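Putative exported protein (Bordetella pertussis, PDB 2DVZ) probably serves as a periplasmic solute receptor that binds glutamate for uptake by a tripartite tricarboxylate-type transporter. Local coordinates at residues L39-L48 with A262-V272. Residues are numbered along the deposited sequence; the frame is centred on the assembly and turned at random.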
ATOM      1  N   LEU A  39       9.950  -9.699   1.889  1.00 14.58           N
ATOM      2  CA  LEU A  39      11.288  -9.346   1.433  1.00 14.58           C
ATOM      3  C   LEU A  39      12.119  -8.773   2.566  1.00 14.38           C
ATOM      4  O   LEU A  39      13.242  -9.238   2.803  1.00 13.75           O
ATOM      5  CB  LEU A  39      11.243  -8.350   0.250  1.00 15.27           C
ATOM      6  CG  LEU A  39      12.562  -7.723  -0.239  1.00 14.14           C
ATOM      7  CD1 LEU A  39      13.334  -8.746  -0.972  1.00 12.27           C
ATOM      8  CD2 LEU A  39      12.298  -6.485  -1.132  1.00 14.66           C
ATOM      9  N   VAL A  40      11.584  -7.742   3.229  1.00 14.45           N
ATOM     10  CA  VAL A  40      12.346  -7.046   4.271  1.00 13.91           C
ATOM     11  C   VAL A  40      12.523  -7.832   5.588  1.00 14.58           C
ATOM     12  O   VAL A  40      13.644  -7.893   6.095  1.00 14.37           O
ATOM     13  CB  VAL A  40      11.853  -5.613   4.526  1.00 13.86           C
ATOM     14  CG1 VAL A  40      12.749  -4.945   5.562  1.00 10.54           C
ATOM     15  CG2 VAL A  40      11.790  -4.797   3.178  1.00 12.28           C
ATOM     16  N   THR A  41      11.464  -8.460   6.108  1.00 15.27           N
ATOM     17  CA  THR A  41      11.565  -9.263   7.349  1.00 16.10           C
ATOM     18  C   THR A  41      12.439 -10.526   7.186  1.00 17.84           C
ATOM     19  O   THR A  41      13.133 -10.931   8.115  1.00 18.50           O
ATOM     20  CB  THR A  41      10.150  -9.631   7.963  1.00 16.02           C
ATOM     21  OG1 THR A  41       9.386 -10.477   7.080  1.00 13.18           O
ATOM     22  CG2 THR A  41       9.334  -8.378   8.314  1.00 15.28           C
ATOM     23  N   GLN A  42      12.406 -11.151   6.010  1.00 19.92           N
ATOM     24  CA  GLN A  42      13.340 -12.252   5.692  1.00 22.03           C
ATOM     25  C   GLN A  42      14.792 -11.909   5.951  1.00 21.69           C
ATOM     26  O   GLN A  42      15.529 -12.716   6.516  1.00 22.40           O
ATOM     27  CB  GLN A  42      13.226 -12.671   4.224  1.00 23.08           C
ATOM     28  CG  GLN A  42      12.085 -13.640   3.973  1.00 29.10           C
ATOM     29  CD  GLN A  42      12.289 -14.915   4.747  1.00 36.13           C
ATOM     30  OE1 GLN A  42      11.769 -15.083   5.877  1.00 39.17           O
ATOM     31  NE2 GLN A  42      13.092 -15.820   4.172  1.00 38.58           N
ATOM     32  N   ARG A  43      15.202 -10.731   5.478  1.00 20.92           N
ATOM     33  CA  ARG A  43      16.558 -10.263   5.617  1.00 20.01           C
ATOM     34  C   ARG A  43      16.823  -9.695   7.021  1.00 20.00           C
ATOM     35  O   ARG A  43      17.909  -9.872   7.546  1.00 19.19           O
ATOM     36  CB  ARG A  43      16.873  -9.256   4.494  1.00 20.01           C
ATOM     37  CG  ARG A  43      18.300  -8.718   4.458  1.00 20.41           C
ATOM     38  CD  ARG A  43      19.344  -9.822   4.241  1.00 23.54           C
ATOM     39  NE  ARG A  43      20.725  -9.318   4.396  1.00 24.40           N
ATOM     40  CZ  ARG A  43      21.332  -9.076   5.549  1.00 24.79           C
ATOM     41  NH1 ARG A  43      20.693  -9.265   6.703  1.00 27.30           N
ATOM     42  NH2 ARG A  43      22.570  -8.618   5.550  1.00 23.48           N
HETATM   43  N   MSE A  44      15.852  -8.990   7.603  1.00 20.39           N
HETATM   44  CA  MSE A  44      15.929  -8.558   9.002  1.00 22.22           C
HETATM   45  C   MSE A  44      16.153  -9.765   9.913  1.00 22.29           C
HETATM   46  O   MSE A  44      16.925  -9.704  10.851  1.00 21.83           O
HETATM   47  CB  MSE A  44      14.649  -7.842   9.440  1.00 20.91           C
HETATM   48  CG  MSE A  44      14.566  -6.424   9.022  1.00 21.69           C
HETATM   49 SE   MSE A  44      12.893  -5.610   9.606  1.00 26.10          SE
HETATM   50  CE  MSE A  44      13.149  -5.504  11.549  1.00 21.04           C
ATOM     51  N   SER A  45      15.488 -10.864   9.591  1.00 22.76           N
ATOM     52  CA  SER A  45      15.507 -12.030  10.430  1.00 24.22           C
ATOM     53  C   SER A  45      16.928 -12.609  10.565  1.00 24.55           C
ATOM     54  O   SER A  45      17.395 -12.940  11.685  1.00 23.47           O
ATOM     55  CB  SER A  45      14.536 -13.037   9.857  1.00 24.12           C
ATOM     56  OG  SER A  45      14.643 -14.238  10.547  1.00 28.70           O
ATOM     57  N   GLN A  46      17.608 -12.692   9.416  1.00 24.99           N
ATOM     58  CA  GLN A  46      19.023 -13.062   9.316  1.00 24.96           C
ATOM     59  C   GLN A  46      19.878 -12.200  10.260  1.00 23.88           C
ATOM     60  O   GLN A  46      20.751 -12.702  10.963  1.00 24.19           O
ATOM     61  CB  GLN A  46      19.481 -12.939   7.851  1.00 25.09           C
ATOM     62  CG  GLN A  46      21.012 -13.081   7.656  1.00 26.42           C
ATOM     63  CD  GLN A  46      21.498 -12.791   6.228  1.00 26.75           C
ATOM     64  OE1 GLN A  46      22.615 -12.290   6.039  1.00 29.95           O
ATOM     65  NE2 GLN A  46      20.672 -13.100   5.225  1.00 26.94           N
ATOM     66  N   GLU A  47      19.584 -10.908  10.304  1.00 23.21           N
ATOM     67  CA  GLU A  47      20.293  -9.961  11.176  1.00 23.01           C
ATOM     68  C   GLU A  47      19.966 -10.151  12.645  1.00 22.90           C
ATOM     69  O   GLU A  47      20.862 -10.108  13.484  1.00 22.99           O
ATOM     70  CB  GLU A  47      19.988  -8.507  10.758  1.00 22.87           C
ATOM     71  CG  GLU A  47      20.615  -7.398  11.613  1.00 22.94           C
ATOM     72  CD  GLU A  47      22.177  -7.368  11.600  1.00 23.90           C
ATOM     73  OE1 GLU A  47      22.807  -7.997  10.717  1.00 21.72           O
ATOM     74  OE2 GLU A  47      22.761  -6.673  12.476  1.00 23.68           O
ATOM     75  N   LEU A  48      18.674 -10.344  12.947  1.00 22.18           N
ATOM     76  CA  LEU A  48      18.179 -10.439  14.323  1.00 21.30           C
ATOM     77  C   LEU A  48      18.482 -11.789  15.000  1.00 21.09           C
ATOM     78  O   LEU A  48      18.471 -11.883  16.228  1.00 21.73           O
ATOM     79  CB  LEU A  48      16.675 -10.096  14.406  1.00 20.80           C
ATOM     80  CG  LEU A  48      16.264  -8.624  14.189  1.00 18.81           C
ATOM     81  CD1 LEU A  48      14.734  -8.444  13.950  1.00 17.24           C
ATOM     82  CD2 LEU A  48      16.755  -7.771  15.323  1.00 17.30           C
ATOM     83  N   ALA A 262      18.033  -3.451  12.557  1.00 17.21           N
ATOM     84  CA  ALA A 262      17.965  -4.591  11.664  1.00 17.26           C
ATOM     85  C   ALA A 262      17.300  -4.240  10.333  1.00 17.24           C
ATOM     86  O   ALA A 262      17.655  -4.839   9.311  1.00 17.83           O
ATOM     87  CB  ALA A 262      17.255  -5.753  12.317  1.00 16.66           C
ATOM     88  N   ALA A 263      16.315  -3.330  10.365  1.00 16.62           N
ATOM     89  CA  ALA A 263      15.652  -2.811   9.151  1.00 16.93           C
ATOM     90  C   ALA A 263      16.662  -2.059   8.293  1.00 17.16           C
ATOM     91  O   ALA A 263      16.754  -2.289   7.072  1.00 16.94           O
ATOM     92  CB  ALA A 263      14.450  -1.889   9.503  1.00 15.51           C
ATOM     93  N   VAL A 264      17.441  -1.194   8.949  1.00 17.72           N
ATOM     94  CA  VAL A 264      18.467  -0.402   8.283  1.00 18.90           C
ATOM     95  C   VAL A 264      19.518  -1.331   7.644  1.00 19.24           C
ATOM     96  O   VAL A 264      19.904  -1.127   6.487  1.00 20.52           O
ATOM     97  CB  VAL A 264      19.108   0.693   9.226  1.00 19.43           C
ATOM     98  CG1 VAL A 264      20.472   1.206   8.684  1.00 18.48           C
ATOM     99  CG2 VAL A 264      18.150   1.842   9.431  1.00 18.27           C
ATOM    100  N   VAL A 265      19.929  -2.376   8.341  1.00 18.48           N
ATOM    101  CA  VAL A 265      20.859  -3.320   7.732  1.00 17.90           C
ATOM    102  C   VAL A 265      20.241  -3.990   6.510  1.00 18.19           C
ATOM    103  O   VAL A 265      20.885  -4.074   5.448  1.00 18.09           O
ATOM    104  CB  VAL A 265      21.383  -4.417   8.743  1.00 17.68           C
ATOM    105  CG1 VAL A 265      22.019  -5.583   7.986  1.00 15.82           C
ATOM    106  CG2 VAL A 265      22.359  -3.815   9.744  1.00 16.84           C
ATOM    107  N   ALA A 266      19.003  -4.478   6.672  1.00 18.04           N
ATOM    108  CA  ALA A 266      18.282  -5.191   5.609  1.00 18.03           C
ATOM    109  C   ALA A 266      18.102  -4.364   4.334  1.00 18.11           C
ATOM    110  O   ALA A 266      18.264  -4.885   3.213  1.00 18.61           O
ATOM    111  CB  ALA A 266      16.928  -5.654   6.128  1.00 18.17           C
ATOM    112  N   LEU A 267      17.768  -3.086   4.521  1.00 18.00           N
ATOM    113  CA  LEU A 267      17.579  -2.110   3.433  1.00 18.52           C
ATOM    114  C   LEU A 267      18.858  -1.622   2.732  1.00 19.80           C
ATOM    115  O   LEU A 267      18.769  -0.968   1.685  1.00 18.91           O
ATOM    116  CB  LEU A 267      16.717  -0.917   3.890  1.00 17.19           C
ATOM    117  CG  LEU A 267      15.302  -1.276   4.360  1.00 16.21           C
ATOM    118  CD1 LEU A 267      14.680  -0.152   5.203  1.00 14.31           C
ATOM    119  CD2 LEU A 267      14.372  -1.731   3.201  1.00 14.70           C
ATOM    120  N   LYS A 268      20.025  -1.948   3.311  1.00 21.49           N
ATOM    121  CA  LYS A 268      21.313  -1.793   2.645  1.00 23.22           C
ATOM    122  C   LYS A 268      21.704  -3.058   1.885  1.00 23.77           C
ATOM    123  O   LYS A 268      22.719  -3.078   1.200  1.00 24.77           O
ATOM    124  CB  LYS A 268      22.452  -1.456   3.634  1.00 23.98           C
ATOM    125  CG  LYS A 268      22.088  -0.559   4.810  1.00 26.37           C
ATOM    126  CD  LYS A 268      22.230   0.891   4.532  1.00 29.77           C
ATOM    127  CE  LYS A 268      23.434   1.451   5.313  1.00 32.67           C
ATOM    128  NZ  LYS A 268      23.000   2.201   6.521  1.00 33.21           N
ATOM    129  N   ASP A 269      20.948  -4.135   2.025  1.00 24.07           N
ATOM    130  CA  ASP A 269      21.326  -5.352   1.330  1.00 24.87           C
ATOM    131  C   ASP A 269      21.047  -5.197  -0.174  1.00 25.25           C
ATOM    132  O   ASP A 269      19.922  -4.825  -0.563  1.00 24.48           O
ATOM    133  CB  ASP A 269      20.654  -6.588   1.920  1.00 25.29           C
ATOM    134  CG  ASP A 269      20.996  -7.848   1.160  1.00 26.74           C
ATOM    135  OD1 ASP A 269      20.748  -7.891  -0.047  1.00 30.19           O
ATOM    136  OD2 ASP A 269      21.528  -8.800   1.738  1.00 28.22           O
ATOM    137  N   PRO A 270      22.078  -5.474  -1.022  1.00 26.08           N
ATOM    138  CA  PRO A 270      21.976  -5.116  -2.447  1.00 26.29           C
ATOM    139  C   PRO A 270      20.849  -5.856  -3.161  1.00 25.99           C
ATOM    140  O   PRO A 270      20.278  -5.314  -4.097  1.00 26.55           O
ATOM    141  CB  PRO A 270      23.360  -5.509  -3.021  1.00 26.59           C
ATOM    142  CG  PRO A 270      24.291  -5.580  -1.798  1.00 26.28           C
ATOM    143  CD  PRO A 270      23.387  -6.102  -0.711  1.00 26.15           C
ATOM    144  N   LYS A 271      20.544  -7.070  -2.715  1.00 25.46           N
ATOM    145  CA  LYS A 271      19.433  -7.846  -3.249  1.00 25.28           C
ATOM    146  C   LYS A 271      18.059  -7.250  -2.869  1.00 23.64           C
ATOM    147  O   LYS A 271      17.101  -7.330  -3.655  1.00 22.81           O
ATOM    148  CB  LYS A 271      19.552  -9.314  -2.813  1.00 26.28           C
ATOM    149  CG  LYS A 271      20.963  -9.891  -3.102  1.00 29.96           C
ATOM    150  CD  LYS A 271      20.931 -11.283  -3.723  1.00 35.08           C
ATOM    151  CE  LYS A 271      21.210 -12.340  -2.666  1.00 39.18           C
ATOM    152  NZ  LYS A 271      20.489 -13.602  -3.009  1.00 41.08           N
ATOM    153  N   VAL A 272      17.983  -6.638  -1.686  1.00 22.03           N
ATOM    154  CA  VAL A 272      16.744  -5.988  -1.223  1.00 20.98           C
ATOM    155  C   VAL A 272      16.566  -4.660  -1.956  1.00 20.31           C
ATOM    156  O   VAL A 272      15.481  -4.378  -2.426  1.00 19.45           O
ATOM    157  CB  VAL A 272      16.685  -5.792   0.334  1.00 20.70           C
ATOM    158  CG1 VAL A 272      15.532  -4.878   0.732  1.00 19.29           C
ATOM    159  CG2 VAL A 272      16.572  -7.143   1.051  1.00 18.95           C
TER
HETATM  160  O   HOH W   1      23.726  -7.262   3.118  1.00 19.78           O
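R43 passes V265 and A266, near the end of helix 253-267, to reach D269 in the turn beyond. Its CB touches both the A266 methyl and CG2 of V272; CG rests on A266, 3.7 Å from its CB. A bend at chi2 then carries the chain across D269 at about a right angle, with CD 3.5 Å from D269 OD2. NE donates to D269 OD2 in a salt bridge of 2.8 Å, the oxygen lying in the guanidinium plane, while NE comes from the anti side of the carboxylate and 31° out of its plane; the two flat groups stand 87° apart. At the tip, NH2 passes CG1 of V265 obliquely and shares a water with the same D269 OD2, while Q46 OE1 sits over one guanidinium face. The other carboxylate oxygen, OD1, N-caps helix 270-279, taking K271 N at 2.8 Å and, weakly, V272 N. In this periplasmic binding protein fold the helices 32-48 and 253-267, their short segments crossing at 115° with axes 8.3 Å apart, pack over strand 106-121, where F112 meets V40, M44 and A263. Selenomethionine M44 lays CG 3.5 Å from A262 O and its selenium against A263 CB. L48 CG meets A262 CB at 3.6 Å.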